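Long-range contact in coenzyme A transferase (Yersinia pestis, PDB 3QLI), which probably transfers coenzyme A between acyl-CoA thioesters and carboxylic acids such as acetate: residues T344-E350 against T403-T409. Numbering follows the deposited sequence.
Sequences TGACNSE and TTPRIDT
Cys-347 and Thr-404 form a single antiparallel, hydrogen-bonded bridge, and a classic beta bulge places Thr-403 and Thr-404 together opposite Cys-347. Cys-347 N donates to Thr-404 O at 2.9 Å. Cys-347 O accepts twice, from Thr-403 N at 2.9 Å and from Thr-404 N at 3.0 Å. Beyond the bulge, Thr-403 OG1 takes the amide of Ser-349 at 2.9 Å in a nearly straight bond (168°). Thr-403 chi1 of -56° puts OG1 anti to the carbonyl carbon, where it meets that amide. Ser-358 and Gln-356 also bond to this hydroxyl. Asn-348 OD1 closes an Asx turn on Glu-350 N, which approaches from above the carbonyl plane, and also accepts from Gln-356 NE2. At the other end, Thr-409 OG1 donates to Gly-345 O at 2.7 Å. The Arg-406 side chain crosses Thr-344 at about a right angle, its CD 3.8 Å from Thr-344 CB. A water links Arg-406 NH1 to Thr-344 O, while NH2 bonds Gln-356 O of the second subunit. Glu-350 and Ser-358 belong to two observed CoA sites, empty in this chain. Two amides thus grip Cys-347 O, and the Thr-403 hydroxyl joins strand 347-348's end to Ser-358.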
ATOM      1  N   THR A 344      12.630   4.186  12.506  1.00 17.78           N
ATOM      2  CA  THR A 344      11.375   3.444  12.562  1.00 18.93           C
ATOM      3  C   THR A 344      11.349   2.356  11.493  1.00 21.16           C
ATOM      4  O   THR A 344      10.497   1.467  11.536  1.00 21.14           O
ATOM      5  CB  THR A 344      10.127   4.353  12.349  1.00 20.34           C
ATOM      6  OG1 THR A 344       9.992   4.669  10.958  1.00 19.21           O
ATOM      7  CG2 THR A 344      10.239   5.636  13.154  1.00 20.95           C
ATOM      8  N   GLY A 345      12.284   2.428  10.543  1.00 17.35           N
ATOM      9  CA  GLY A 345      12.333   1.463   9.457  1.00 16.45           C
ATOM     10  C   GLY A 345      11.657   1.948   8.179  1.00 19.71           C
ATOM     11  O   GLY A 345      11.588   1.217   7.197  1.00 19.41           O
ATOM     12  N   ALA A 346      11.152   3.180   8.187  1.00 16.07           N
ATOM     13  CA  ALA A 346      10.609   3.782   6.972  1.00 17.04           C
ATOM     14  C   ALA A 346      11.758   4.199   6.051  1.00 16.26           C
ATOM     15  O   ALA A 346      12.841   4.548   6.529  1.00 15.64           O
ATOM     16  CB  ALA A 346       9.756   4.990   7.327  1.00 14.99           C
ATOM     17  N   CYS A 347      11.518   4.183   4.741  1.00 15.71           N
ATOM     18  CA  CYS A 347      12.542   4.554   3.755  1.00 15.18           C
ATOM     19  C   CYS A 347      12.079   5.713   2.882  1.00 17.38           C
ATOM     20  O   CYS A 347      10.881   5.855   2.600  1.00 17.33           O
ATOM     21  CB  CYS A 347      12.885   3.349   2.869  1.00 15.65           C
ATOM     22  SG  CYS A 347      13.359   1.888   3.880  1.00 18.17           S
ATOM     23  N   ASN A 348      13.038   6.524   2.446  1.00 16.21           N
ATOM     24  CA  ASN A 348      12.749   7.681   1.600  1.00 16.59           C
ATOM     25  C   ASN A 348      13.638   7.709   0.368  1.00 16.98           C
ATOM     26  O   ASN A 348      14.864   7.670   0.483  1.00 17.49           O
ATOM     27  CB  ASN A 348      12.947   8.977   2.383  1.00 15.48           C
ATOM     28  CG  ASN A 348      12.706  10.207   1.529  1.00 20.37           C
ATOM     29  OD1 ASN A 348      11.833  10.211   0.662  1.00 21.45           O
ATOM     30  ND2 ASN A 348      13.487  11.256   1.765  1.00 23.55           N
ATOM     31  N   SER A 349      13.020   7.787  -0.807  1.00 16.62           N
ATOM     32  CA  SER A 349      13.762   7.845  -2.059  1.00 19.41           C
ATOM     33  C   SER A 349      13.654   9.220  -2.720  1.00 20.38           C
ATOM     34  O   SER A 349      14.194   9.436  -3.797  1.00 19.27           O
ATOM     35  CB  SER A 349      13.243   6.783  -3.035  1.00 20.31           C
ATOM     36  OG  SER A 349      13.589   5.482  -2.608  1.00 24.36           O
ATOM     37  N   GLU A 350      12.952  10.148  -2.080  1.00 20.55           N
ATOM     38  CA  GLU A 350      12.729  11.454  -2.691  1.00 21.41           C
ATOM     39  C   GLU A 350      13.928  12.379  -2.506  1.00 23.39           C
ATOM     40  O   GLU A 350      14.346  12.622  -1.381  1.00 21.52           O
ATOM     41  CB  GLU A 350      11.474  12.102  -2.109  1.00 24.04           C
ATOM     42  CG  GLU A 350      11.238  13.513  -2.611  1.00 25.42           C
ATOM     43  CD  GLU A 350      11.125  13.571  -4.125  1.00 24.51           C
ATOM     44  OE1 GLU A 350      10.285  12.830  -4.691  1.00 21.51           O
ATOM     45  OE2 GLU A 350      11.890  14.345  -4.745  1.00 23.42           O
ATOM     46  N   THR A 403       8.540   7.056   1.392  1.00 16.49           N
ATOM     47  CA  THR A 403       8.394   6.258   0.187  1.00 19.21           C
ATOM     48  C   THR A 403       7.909   4.861   0.538  1.00 20.79           C
ATOM     49  O   THR A 403       6.906   4.390  -0.001  1.00 20.96           O
ATOM     50  CB  THR A 403       9.702   6.152  -0.594  1.00 16.78           C
ATOM     51  OG1 THR A 403      10.168   7.468  -0.897  1.00 19.59           O
ATOM     52  CG2 THR A 403       9.474   5.401  -1.893  1.00 20.37           C
ATOM     53  N   THR A 404       8.627   4.197   1.440  1.00 18.01           N
ATOM     54  CA  THR A 404       8.195   2.905   1.960  1.00 18.12           C
ATOM     55  C   THR A 404       7.884   3.053   3.442  1.00 20.58           C
ATOM     56  O   THR A 404       8.771   3.370   4.236  1.00 18.26           O
ATOM     57  CB  THR A 404       9.292   1.811   1.763  1.00 18.61           C
ATOM     58  OG1 THR A 404       9.565   1.651   0.369  1.00 23.98           O
ATOM     59  CG2 THR A 404       8.829   0.481   2.297  1.00 17.06           C
ATOM     60  N   PRO A 405       6.619   2.818   3.819  1.00 19.80           N
ATOM     61  CA  PRO A 405       6.154   2.952   5.205  1.00 17.64           C
ATOM     62  C   PRO A 405       6.828   1.933   6.104  1.00 16.43           C
ATOM     63  O   PRO A 405       7.183   0.833   5.645  1.00 16.32           O
ATOM     64  CB  PRO A 405       4.659   2.616   5.101  1.00 21.37           C
ATOM     65  CG  PRO A 405       4.306   2.879   3.670  1.00 23.88           C
ATOM     66  CD  PRO A 405       5.523   2.441   2.909  1.00 18.96           C
ATOM     67  N   ARG A 406       6.988   2.265   7.379  1.00 15.24           N
ATOM     68  CA  ARG A 406       7.626   1.328   8.293  1.00 17.67           C
ATOM     69  C   ARG A 406       6.808   0.046   8.416  1.00 17.96           C
ATOM     70  O   ARG A 406       7.340  -0.989   8.783  1.00 17.83           O
ATOM     71  CB  ARG A 406       7.825   1.947   9.670  1.00 17.55           C
ATOM     72  CG  ARG A 406       6.528   2.133  10.466  1.00 18.74           C
ATOM     73  CD  ARG A 406       6.845   2.476  11.923  1.00 21.03           C
ATOM     74  NE  ARG A 406       5.741   3.177  12.574  1.00 21.16           N
ATOM     75  CZ  ARG A 406       5.786   3.656  13.816  1.00 26.58           C
ATOM     76  NH1 ARG A 406       6.878   3.498  14.552  1.00 22.27           N
ATOM     77  NH2 ARG A 406       4.736   4.297  14.319  1.00 27.56           N
ATOM     78  N   ILE A 407       5.514   0.098   8.108  1.00 16.73           N
ATOM     79  CA  ILE A 407       4.716  -1.123   8.236  1.00 15.51           C
ATOM     80  C   ILE A 407       4.962  -2.092   7.086  1.00 16.95           C
ATOM     81  O   ILE A 407       4.542  -3.241   7.150  1.00 16.92           O
ATOM     82  CB  ILE A 407       3.198  -0.836   8.347  1.00 16.31           C
ATOM     83  CG1 ILE A 407       2.703  -0.081   7.106  1.00 17.71           C
ATOM     84  CG2 ILE A 407       2.883  -0.099   9.665  1.00 19.57           C
ATOM     85  CD1 ILE A 407       1.217   0.235   7.131  1.00 22.39           C
ATOM     86  N   ASP A 408       5.592  -1.614   6.015  1.00 14.60           N
ATOM     87  CA  ASP A 408       5.842  -2.459   4.849  1.00 14.14           C
ATOM     88  C   ASP A 408       7.280  -2.926   4.655  1.00 15.60           C
ATOM     89  O   ASP A 408       7.528  -3.892   3.936  1.00 14.86           O
ATOM     90  CB  ASP A 408       5.386  -1.743   3.577  1.00 13.84           C
ATOM     91  CG  ASP A 408       3.885  -1.576   3.509  1.00 19.21           C
ATOM     92  OD1 ASP A 408       3.166  -2.581   3.678  1.00 17.14           O
ATOM     93  OD2 ASP A 408       3.427  -0.440   3.286  1.00 19.32           O
ATOM     94  N   THR A 409       8.230  -2.257   5.294  1.00 15.64           N
ATOM     95  CA  THR A 409       9.627  -2.626   5.113  1.00 15.02           C
ATOM     96  C   THR A 409       9.890  -4.048   5.587  1.00 13.40           C
ATOM     97  O   THR A 409       9.391  -4.475   6.623  1.00 15.79           O
ATOM     98  CB  THR A 409      10.578  -1.645   5.820  1.00 16.81           C
ATOM     99  OG1 THR A 409      10.247  -0.304   5.443  1.00 15.36           O
ATOM    100  CG2 THR A 409      12.017  -1.930   5.425  1.00 17.20           C
TER
HETATM  101  O   HOH W   1       9.111   1.710  14.445  1.00 23.53           O